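Local coordinates for enterobactin synthetase component F-related protein (PDB 4OXI) that probably activates glycine with ATP as a glycyl-adenylate, as an adenylation domain related to nonribosomal peptide synthetases and linked to lipopolysaccharide modification and antimicrobial peptide resistance, at residues T491-W501 and G511-T520; L127-Q135 and K532-V540. All blocks are in the same frame, centred on the assembly; numbering follows the deposited sequence.

Contact 1 of 2, residues T491-W501 and G511-T520; sequences TQAHSVAIVPW and GTVAFVDTHT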
loop_
_atom_site.group_PDB
_atom_site.type_symbol
_atom_site.label_atom_id
_atom_site.label_comp_id
_atom_site.label_asym_id
_atom_site.label_seq_id
_atom_site.Cartn_x
_atom_site.Cartn_y
_atom_site.Cartn_z
ATOM N N THR A 491 3.915 -12.891 -27.277
ATOM C CA THR A 491 3.195 -13.509 -28.379
ATOM C C THR A 491 3.628 -13.038 -29.760
ATOM O O THR A 491 3.381 -13.730 -30.746
ATOM C CB THR A 491 1.680 -13.305 -28.253
ATOM O OG1 THR A 491 1.362 -11.923 -28.457
ATOM C CG2 THR A 491 1.206 -13.762 -26.875
ATOM N N GLN A 492 4.255 -11.865 -29.835
ATOM C CA GLN A 492 4.616 -11.250 -31.117
ATOM C C GLN A 492 3.384 -10.969 -31.974
ATOM O O GLN A 492 3.497 -10.743 -33.181
ATOM C CB GLN A 492 5.632 -12.108 -31.900
ATOM C CG GLN A 492 7.040 -12.148 -31.290
ATOM C CD GLN A 492 7.644 -10.765 -31.140
ATOM O OE1 GLN A 492 7.808 -10.035 -32.122
ATOM N NE2 GLN A 492 7.966 -10.390 -29.903
ATOM N N ALA A 493 2.210 -10.976 -31.342
ATOM C CA ALA A 493 0.956 -10.666 -32.024
ATOM C C ALA A 493 0.894 -9.220 -32.522
ATOM O O ALA A 493 1.481 -8.318 -31.929
ATOM C CB ALA A 493 -0.233 -10.956 -31.105
ATOM N N HIS A 494 0.157 -9.005 -33.605
ATOM C CA HIS A 494 -0.030 -7.670 -34.154
ATOM C C HIS A 494 -1.055 -6.904 -33.331
ATOM O O HIS A 494 -0.936 -5.697 -33.113
ATOM C CB HIS A 494 -0.520 -7.761 -35.600
ATOM C CG HIS A 494 -0.732 -6.426 -36.243
ATOM N ND1 HIS A 494 -1.957 -5.791 -36.261
ATOM C CD2 HIS A 494 0.133 -5.593 -36.873
ATOM C CE1 HIS A 494 -1.839 -4.628 -36.880
ATOM N NE2 HIS A 494 -0.581 -4.483 -37.260
ATOM N N SER A 495 -2.072 -7.624 -32.881
ATOM C CA SER A 495 -3.187 -7.023 -32.173
ATOM C C SER A 495 -3.421 -7.753 -30.839
ATOM O O SER A 495 -3.429 -8.992 -30.788
ATOM C CB SER A 495 -4.424 -7.072 -33.071
ATOM O OG SER A 495 -5.574 -6.628 -32.377
ATOM N N VAL A 496 -3.578 -6.986 -29.759
ATOM C CA VAL A 496 -3.721 -7.543 -28.406
ATOM C C VAL A 496 -4.630 -6.656 -27.562
ATOM O O VAL A 496 -4.471 -5.437 -27.561
ATOM C CB VAL A 496 -2.369 -7.607 -27.662
ATOM C CG1 VAL A 496 -2.580 -7.989 -26.210
ATOM C CG2 VAL A 496 -1.409 -8.570 -28.314
ATOM N N ALA A 497 -5.578 -7.260 -26.849
ATOM C CA ALA A 497 -6.390 -6.528 -25.874
ATOM C C ALA A 497 -6.381 -7.248 -24.525
ATOM O O ALA A 497 -6.497 -8.484 -24.478
ATOM C CB ALA A 497 -7.817 -6.369 -26.371
ATOM N N ILE A 498 -6.229 -6.493 -23.437
ATOM C CA ILE A 498 -6.278 -7.079 -22.099
ATOM C C ILE A 498 -7.569 -6.610 -21.438
ATOM O O ILE A 498 -7.844 -5.416 -21.394
ATOM C CB ILE A 498 -5.065 -6.679 -21.243
ATOM C CG1 ILE A 498 -3.764 -6.958 -21.985
ATOM C CG2 ILE A 498 -5.080 -7.407 -19.904
ATOM C CD1 ILE A 498 -3.444 -8.459 -22.193
ATOM N N VAL A 499 -8.369 -7.549 -20.944
ATOM C CA VAL A 499 -9.686 -7.221 -20.420
ATOM C C VAL A 499 -9.813 -7.697 -18.981
ATOM O O VAL A 499 -9.513 -8.855 -18.689
ATOM C CB VAL A 499 -10.791 -7.898 -21.246
ATOM C CG1 VAL A 499 -12.144 -7.579 -20.666
ATOM C CG2 VAL A 499 -10.720 -7.445 -22.691
ATOM N N PRO A 500 -10.236 -6.799 -18.074
ATOM C CA PRO A 500 -10.549 -7.218 -16.701
ATOM C C PRO A 500 -11.729 -8.177 -16.731
ATOM O O PRO A 500 -12.787 -7.809 -17.254
ATOM C CB PRO A 500 -10.968 -5.913 -16.018
ATOM C CG PRO A 500 -10.321 -4.827 -16.848
ATOM C CD PRO A 500 -10.385 -5.344 -18.258
ATOM N N TRP A 501 -11.548 -9.370 -16.174
ATOM C CA TRP A 501 -12.570 -10.415 -16.197
ATOM C C TRP A 501 -12.111 -11.593 -15.343
ATOM O O TRP A 501 -10.942 -11.971 -15.402
ATOM C CB TRP A 501 -12.802 -10.905 -17.631
ATOM C CG TRP A 501 -13.993 -11.780 -17.724
ATOM C CD1 TRP A 501 -14.026 -13.151 -17.659
ATOM C CD2 TRP A 501 -15.350 -11.345 -17.852
ATOM N NE1 TRP A 501 -15.330 -13.587 -17.745
ATOM C CE2 TRP A 501 -16.160 -12.497 -17.863
ATOM C CE3 TRP A 501 -15.959 -10.089 -17.952
ATOM C CZ2 TRP A 501 -17.552 -12.428 -17.984
ATOM C CZ3 TRP A 501 -17.341 -10.021 -18.068
ATOM C CH2 TRP A 501 -18.121 -11.182 -18.084
ATOM N N GLY A 511 -9.427 -10.849 -12.094
ATOM C CA GLY A 511 -8.412 -11.329 -13.026
ATOM C C GLY A 511 -8.458 -10.597 -14.358
ATOM O O GLY A 511 -9.248 -9.654 -14.535
ATOM N N THR A 512 -7.604 -11.019 -15.291
ATOM C CA THR A 512 -7.613 -10.490 -16.661
ATOM C C THR A 512 -7.720 -11.628 -17.673
ATOM O O THR A 512 -7.384 -12.773 -17.366
ATOM C CB THR A 512 -6.320 -9.695 -16.998
ATOM O OG1 THR A 512 -5.173 -10.556 -16.890
ATOM C CG2 THR A 512 -6.160 -8.488 -16.069
ATOM N N VAL A 513 -8.183 -11.314 -18.878
ATOM C CA VAL A 513 -8.078 -12.259 -19.983
ATOM C C VAL A 513 -7.429 -11.571 -21.182
ATOM O O VAL A 513 -7.508 -10.344 -21.331
ATOM C CB VAL A 513 -9.449 -12.886 -20.390
ATOM C CG1 VAL A 513 -10.127 -13.537 -19.201
ATOM C CG2 VAL A 513 -10.343 -11.854 -20.998
ATOM N N ALA A 514 -6.774 -12.356 -22.033
ATOM C CA ALA A 514 -6.094 -11.788 -23.188
ATOM C C ALA A 514 -6.768 -12.192 -24.505
ATOM O O ALA A 514 -7.164 -13.346 -24.674
ATOM C CB ALA A 514 -4.628 -12.189 -23.176
ATOM N N PHE A 515 -6.916 -11.229 -25.416
ATOM C CA PHE A 515 -7.316 -11.498 -26.797
ATOM C C PHE A 515 -6.148 -11.198 -27.715
ATOM O O PHE A 515 -5.564 -10.113 -27.654
ATOM C CB PHE A 515 -8.498 -10.624 -27.217
ATOM C CG PHE A 515 -9.770 -10.938 -26.492
ATOM C CD1 PHE A 515 -10.698 -11.811 -27.046
ATOM C CD2 PHE A 515 -10.041 -10.368 -25.253
ATOM C CE1 PHE A 515 -11.875 -12.111 -26.385
ATOM C CE2 PHE A 515 -11.226 -10.664 -24.578
ATOM C CZ PHE A 515 -12.143 -11.538 -25.151
ATOM N N VAL A 516 -5.788 -12.162 -28.552
ATOM C CA VAL A 516 -4.746 -11.943 -29.549
ATOM C C VAL A 516 -5.331 -12.199 -30.932
ATOM O O VAL A 516 -6.379 -12.829 -31.063
ATOM C CB VAL A 516 -3.545 -12.856 -29.313
ATOM C CG1 VAL A 516 -2.962 -12.604 -27.920
ATOM C CG2 VAL A 516 -3.955 -14.325 -29.472
ATOM N N ASP A 517 -4.677 -11.692 -31.963
ATOM C CA ASP A 517 -5.187 -11.897 -33.309
ATOM C C ASP A 517 -5.040 -13.365 -33.737
ATOM O O ASP A 517 -4.421 -14.176 -33.030
ATOM C CB ASP A 517 -4.486 -10.955 -34.289
ATOM C CG ASP A 517 -2.993 -11.184 -34.347
ATOM O OD1 ASP A 517 -2.575 -12.324 -34.651
ATOM O OD2 ASP A 517 -2.233 -10.224 -34.091
ATOM N N THR A 518 -5.606 -13.695 -34.894
ATOM C CA THR A 518 -5.640 -15.070 -35.389
ATOM C C THR A 518 -4.436 -15.416 -36.271
ATOM O O THR A 518 -4.362 -16.524 -36.811
ATOM C CB THR A 518 -6.928 -15.323 -36.192
ATOM O OG1 THR A 518 -7.114 -14.251 -37.129
ATOM C CG2 THR A 518 -8.141 -15.388 -35.268
ATOM N N HIS A 519 -3.492 -14.488 -36.408
ATOM C CA HIS A 519 -2.337 -14.697 -37.290
ATOM C C HIS A 519 -1.091 -15.158 -36.561
ATOM O O HIS A 519 -0.083 -15.479 -37.187
ATOM C CB HIS A 519 -2.002 -13.415 -38.045
ATOM C CG HIS A 519 -3.173 -12.832 -38.757
ATOM N ND1 HIS A 519 -3.729 -11.619 -38.405
ATOM C CD2 HIS A 519 -3.927 -13.316 -39.774
ATOM C CE1 HIS A 519 -4.761 -11.370 -39.193
ATOM N NE2 HIS A 519 -4.904 -12.383 -40.029
ATOM N N THR A 520 -1.143 -15.169 -35.236
ATOM C CA THR A 520 0.031 -15.521 -34.466
ATOM C C THR A 520 -0.045 -17.000 -34.115
ATOM O O THR A 520 -1.131 -17.527 -33.860
ATOM C CB THR A 520 0.171 -14.622 -33.206
ATOM O OG1 THR A 520 1.460 -14.818 -32.607
ATOM C CG2 THR A 520 -0.919 -14.932 -32.195
HETATM O O HOH W 1 -9.433 -13.871 -15.515
#
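Strands 496-500 and 512-516 run antiparallel at 156° as the two arms of a beta hairpin, with Ala-497/Phe-515 and Val-499/Val-513 as its hydrogen-bonded pairs and Phe-515 N 2.9 Å from Ala-497 O. On the face carrying Val-499 and Phe-515, methyl CG2 of Val-499 sits at the edge of the phenyl ring, 3.8 Å from Phe-515 CE2, while Val-513 CG1 lies 4.1 Å from CB of Trp-501. The other face pairs Ile-498 CD1 with Ala-514 CB. Beyond the Val-496/Val-516 pair, Asp-517 points toward the facing chain, its CG lying between its own backbone N and carbonyl carbon (chi1 61°), and this brings OD2 to two backbone N-H groups. OD2 takes a bond from Ser-495 N at 2.9 Å through the anti lone pair and a weak, bent one from His-494 N; OD1 closes an Asx turn with His-519 N. Further out, Thr-520 OG1 donates to Thr-491 O at 2.9 Å. Strand 543-546 runs parallel to 512-516 on the side away from 496-500, completing a three-stranded sheet. Helix 560-568 packs on the Val-499 and Phe-515 face, and helix 480-491 lies against Val-496 and Ile-498 on the other.

Contact 2 of 2, residues L127-Q135 and K532-V540; sequences LNARATTEQ and KQQLNPTFV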
loop_
_atom_site.group_PDB
_atom_site.type_symbol
_atom_site.label_atom_id
_atom_site.label_comp_id
_atom_site.label_asym_id
_atom_site.label_seq_id
_atom_site.Cartn_x
_atom_site.Cartn_y
_atom_site.Cartn_z
ATOM N N LEU A 127 9.702 -5.692 -0.509
ATOM C CA LEU A 127 9.808 -6.433 -1.764
ATOM C C LEU A 127 8.592 -7.347 -1.913
ATOM O O LEU A 127 8.150 -7.960 -0.939
ATOM C CB LEU A 127 11.088 -7.277 -1.752
ATOM C CG LEU A 127 12.397 -6.519 -1.564
ATOM C CD1 LEU A 127 13.592 -7.461 -1.383
ATOM C CD2 LEU A 127 12.633 -5.583 -2.750
ATOM N N ASN A 128 8.043 -7.454 -3.120
ATOM C CA ASN A 128 6.842 -8.271 -3.307
ATOM C C ASN A 128 7.108 -9.737 -2.985
ATOM O O ASN A 128 8.158 -10.272 -3.349
ATOM C CB ASN A 128 6.318 -8.125 -4.734
ATOM C CG ASN A 128 4.894 -8.611 -4.875
ATOM O OD1 ASN A 128 4.619 -9.811 -4.770
ATOM N ND2 ASN A 128 3.976 -7.682 -5.102
ATOM N N ALA A 129 6.163 -10.390 -2.308
ATOM C CA ALA A 129 6.328 -11.799 -1.914
ATOM C C ALA A 129 6.495 -12.716 -3.120
ATOM O O ALA A 129 7.050 -13.809 -3.010
ATOM C CB ALA A 129 5.139 -12.277 -1.056
ATOM N N ARG A 130 6.014 -12.272 -4.274
ATOM C CA ARG A 130 6.127 -13.086 -5.481
ATOM C C ARG A 130 6.990 -12.450 -6.572
ATOM O O ARG A 130 6.891 -12.802 -7.735
ATOM C CB ARG A 130 4.728 -13.471 -5.981
ATOM C CG ARG A 130 3.979 -14.265 -4.899
ATOM C CD ARG A 130 2.700 -14.903 -5.380
ATOM N NE ARG A 130 1.721 -13.894 -5.757
ATOM C CZ ARG A 130 0.531 -14.166 -6.285
ATOM N NH1 ARG A 130 -0.296 -13.166 -6.601
ATOM N NH2 ARG A 130 0.166 -15.433 -6.502
ATOM N N ALA A 131 7.842 -11.506 -6.188
ATOM C CA ALA A 131 8.818 -10.971 -7.125
ATOM C C ALA A 131 9.867 -12.029 -7.411
ATOM O O ALA A 131 10.294 -12.778 -6.515
ATOM C CB ALA A 131 9.481 -9.725 -6.567
ATOM N N THR A 132 10.293 -12.071 -8.666
ATOM C CA THR A 132 11.346 -12.975 -9.093
ATOM C C THR A 132 12.689 -12.409 -8.711
ATOM O O THR A 132 12.822 -11.214 -8.382
ATOM C CB THR A 132 11.354 -13.141 -10.618
ATOM O OG1 THR A 132 11.737 -11.900 -11.226
ATOM C CG2 THR A 132 9.969 -13.556 -11.115
ATOM N N THR A 133 13.684 -13.277 -8.772
ATOM C CA THR A 133 15.058 -12.894 -8.530
ATOM C C THR A 133 15.431 -11.667 -9.345
ATOM O O THR A 133 15.992 -10.699 -8.821
ATOM C CB THR A 133 15.970 -14.056 -8.898
ATOM O OG1 THR A 133 15.692 -15.139 -8.005
ATOM C CG2 THR A 133 17.425 -13.663 -8.761
ATOM N N GLU A 134 15.094 -11.706 -10.627
ATOM C CA GLU A 134 15.411 -10.619 -11.540
ATOM C C GLU A 134 14.713 -9.320 -11.159
ATOM O O GLU A 134 15.315 -8.245 -11.216
ATOM C CB GLU A 134 15.024 -11.020 -12.964
ATOM C CG GLU A 134 15.318 -9.967 -14.014
ATOM C CD GLU A 134 15.027 -10.466 -15.431
ATOM O OE1 GLU A 134 15.402 -11.626 -15.735
ATOM O OE2 GLU A 134 14.426 -9.706 -16.231
ATOM N N GLN A 135 13.445 -9.416 -10.765
ATOM C CA GLN A 135 12.692 -8.223 -10.386
ATOM C C GLN A 135 13.267 -7.575 -9.126
ATOM O O GLN A 135 13.310 -6.347 -9.025
ATOM C CB GLN A 135 11.206 -8.556 -10.205
ATOM C CG GLN A 135 10.441 -8.705 -11.526
ATOM C CD GLN A 135 9.323 -9.728 -11.434
ATOM O OE1 GLN A 135 8.910 -10.129 -10.340
ATOM N NE2 GLN A 135 8.844 -10.179 -12.584
ATOM N N LYS A 532 4.670 -15.352 -16.705
ATOM C CA LYS A 532 4.851 -15.544 -15.263
ATOM C C LYS A 532 6.211 -15.040 -14.782
ATOM O O LYS A 532 6.396 -14.790 -13.594
ATOM C CB LYS A 532 4.659 -17.018 -14.883
ATOM C CG LYS A 532 3.211 -17.480 -14.969
ATOM C CD LYS A 532 3.081 -19.002 -14.823
ATOM C CE LYS A 532 1.611 -19.433 -14.855
ATOM N NZ LYS A 532 1.423 -20.915 -14.814
ATOM N N GLN A 533 7.157 -14.891 -15.707
ATOM C CA GLN A 533 8.465 -14.339 -15.376
ATOM C C GLN A 533 8.499 -12.812 -15.470
ATOM O O GLN A 533 9.494 -12.195 -15.111
ATOM C CB GLN A 533 9.552 -14.935 -16.287
ATOM C CG GLN A 533 9.543 -16.462 -16.362
ATOM C CD GLN A 533 9.424 -17.118 -14.992
ATOM O OE1 GLN A 533 10.061 -16.682 -14.022
ATOM N NE2 GLN A 533 8.604 -18.172 -14.905
ATOM N N GLN A 534 7.424 -12.196 -15.951
ATOM C CA GLN A 534 7.460 -10.755 -16.215
ATOM C C GLN A 534 6.316 -9.983 -15.575
ATOM O O GLN A 534 6.305 -8.755 -15.598
ATOM C CB GLN A 534 7.515 -10.495 -17.729
ATOM C CG GLN A 534 8.803 -11.019 -18.359
ATOM C CD GLN A 534 8.727 -11.128 -19.872
ATOM O OE1 GLN A 534 8.439 -10.148 -20.557
ATOM N NE2 GLN A 534 8.988 -12.330 -20.403
ATOM N N LEU A 535 5.355 -10.716 -15.022
ATOM C CA LEU A 535 4.209 -10.125 -14.351
ATOM C C LEU A 535 3.967 -10.868 -13.044
ATOM O O LEU A 535 4.212 -12.075 -12.945
ATOM C CB LEU A 535 2.938 -10.251 -15.209
ATOM C CG LEU A 535 2.785 -9.437 -16.495
ATOM C CD1 LEU A 535 1.504 -9.827 -17.203
ATOM C CD2 LEU A 535 2.793 -7.953 -16.183
ATOM N N ASN A 536 3.469 -10.149 -12.050
ATOM C CA ASN A 536 2.903 -10.784 -10.870
ATOM C C ASN A 536 1.740 -11.686 -11.294
ATOM O O ASN A 536 0.935 -11.289 -12.134
ATOM C CB ASN A 536 2.416 -9.693 -9.917
ATOM C CG ASN A 536 1.949 -10.242 -8.584
ATOM O OD1 ASN A 536 0.838 -10.783 -8.467
ATOM N ND2 ASN A 536 2.791 -10.098 -7.563
ATOM N N PRO A 537 1.646 -12.899 -10.710
ATOM C CA PRO A 537 0.612 -13.906 -11.024
ATOM C C PRO A 537 -0.806 -13.334 -11.084
ATOM O O PRO A 537 -1.634 -13.791 -11.874
ATOM C CB PRO A 537 0.709 -14.882 -9.847
ATOM C CG PRO A 537 2.146 -14.808 -9.429
ATOM C CD PRO A 537 2.597 -13.385 -9.690
ATOM N N THR A 538 -1.074 -12.339 -10.249
ATOM C CA THR A 538 -2.390 -11.723 -10.190
ATOM C C THR A 538 -2.750 -11.124 -11.544
ATOM O O THR A 538 -3.907 -11.178 -11.967
ATOM C CB THR A 538 -2.420 -10.607 -9.136
ATOM O OG1 THR A 538 -2.087 -11.163 -7.861
ATOM C CG2 THR A 538 -3.796 -9.945 -9.070
ATOM N N PHE A 539 -1.742 -10.579 -12.220
ATOM C CA PHE A 539 -1.949 -9.855 -13.459
ATOM C C PHE A 539 -1.840 -10.748 -14.701
ATOM O O PHE A 539 -2.255 -10.341 -15.790
ATOM C CB PHE A 539 -0.962 -8.691 -13.536
ATOM C CG PHE A 539 -1.006 -7.785 -12.331
ATOM C CD1 PHE A 539 -2.218 -7.491 -11.703
ATOM C CD2 PHE A 539 0.163 -7.237 -11.813
ATOM C CE1 PHE A 539 -2.257 -6.657 -10.578
ATOM C CE2 PHE A 539 0.135 -6.407 -10.685
ATOM C CZ PHE A 539 -1.074 -6.114 -10.069
ATOM N N VAL A 540 -1.291 -11.954 -14.547
ATOM C CA VAL A 540 -1.149 -12.851 -15.697
ATOM C C VAL A 540 -2.537 -13.281 -16.179
ATOM O O VAL A 540 -3.351 -13.764 -15.383
ATOM C CB VAL A 540 -0.294 -14.089 -15.382
ATOM C CG1 VAL A 540 -0.208 -14.999 -16.593
ATOM C CG2 VAL A 540 1.108 -13.679 -14.963
HETATM O O HOH W 2 1.894 -11.001 -4.731
HETATM O O HOH W 3 11.724 -12.028 -13.812
HETATM O O HOH W 4 6.779 -12.388 -12.521
#
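Arg-130 reaches from a type I beta turn, Asn-128 to Ala-131, across to the loop that follows helix 524-531, and one face of its guanidinium rests against CB and CG of Pro-537. The contact bridges the AMP-binding part of the chain and the C-terminal part, partly through water, consistent with the two-part build of adenylate-forming enzymes. Both sides are shaped by Asx turns: Asn-128 OD1 accepts from Arg-130 N at 2.9 Å, in the carbonyl plane and on a lone pair, and Asn-536 OD1 accepts from Thr-538 N. The arginine can be followed outward. CB passes 4.2 Å from Asn-536 ND2. CD comes near Pro-537 CG, and the chain bends at chi3 (-65°), which brings the guanidinium against the proline. NE donates to a water that also gives a hydrogen bond to Asn-128 OD1 and accepts one from Asn-536 ND2, so a single molecule ties three side chains together. CZ and NH2 meet the proline, whose CG stands 3.5 Å above the guanidinium plane, over its centre. NH1 lies 3.0 Å from Thr-538 OG1, which sits at the guanidinium edge and in its plane, and has Asn-536 OD1 nearby, with the amide plane turned 71° from the guanidinium. That amide oxygen is held by two donors of its own loop, Thr-538 OG1 and Thr-538 N, which fix how the Asn-536 side chain is turned.

Farther along, Thr-132 and Gln-135 form a capping box at the start of helix 133-142, and water carries the contact from there. One water joins Thr-132 OG1 to Gln-533 O. Another accepts from Gln-135 NE2 at 3.0 Å and donates to both Lys-532 O and Leu-535 O, the latter at 2.6 Å.

Overall arrangement
Contact 1 is built wholly within the C-terminal part of the chain, its two segments ten residues apart at their closest ends. Contact 2, by contrast, brings that part against residues nearly 400 positions earlier, in the AMP-binding part. The centres of contact 1 and contact 2 are about 20 Å apart. They meet directly where Thr-512 OG1, on the hairpin, probably hydrogen-bonds to Phe-539 O, 3.1 Å away, so the loop 532-540 touches the hairpin as well as 127-135. The bound glycyl-adenosine-5'-phosphate is in direct contact with neither Pro-500 nor Asn-128: it lies about 13 Å from the side chain of Pro-500 in contact 1 and about 11 Å from that of Asn-128 in contact 2.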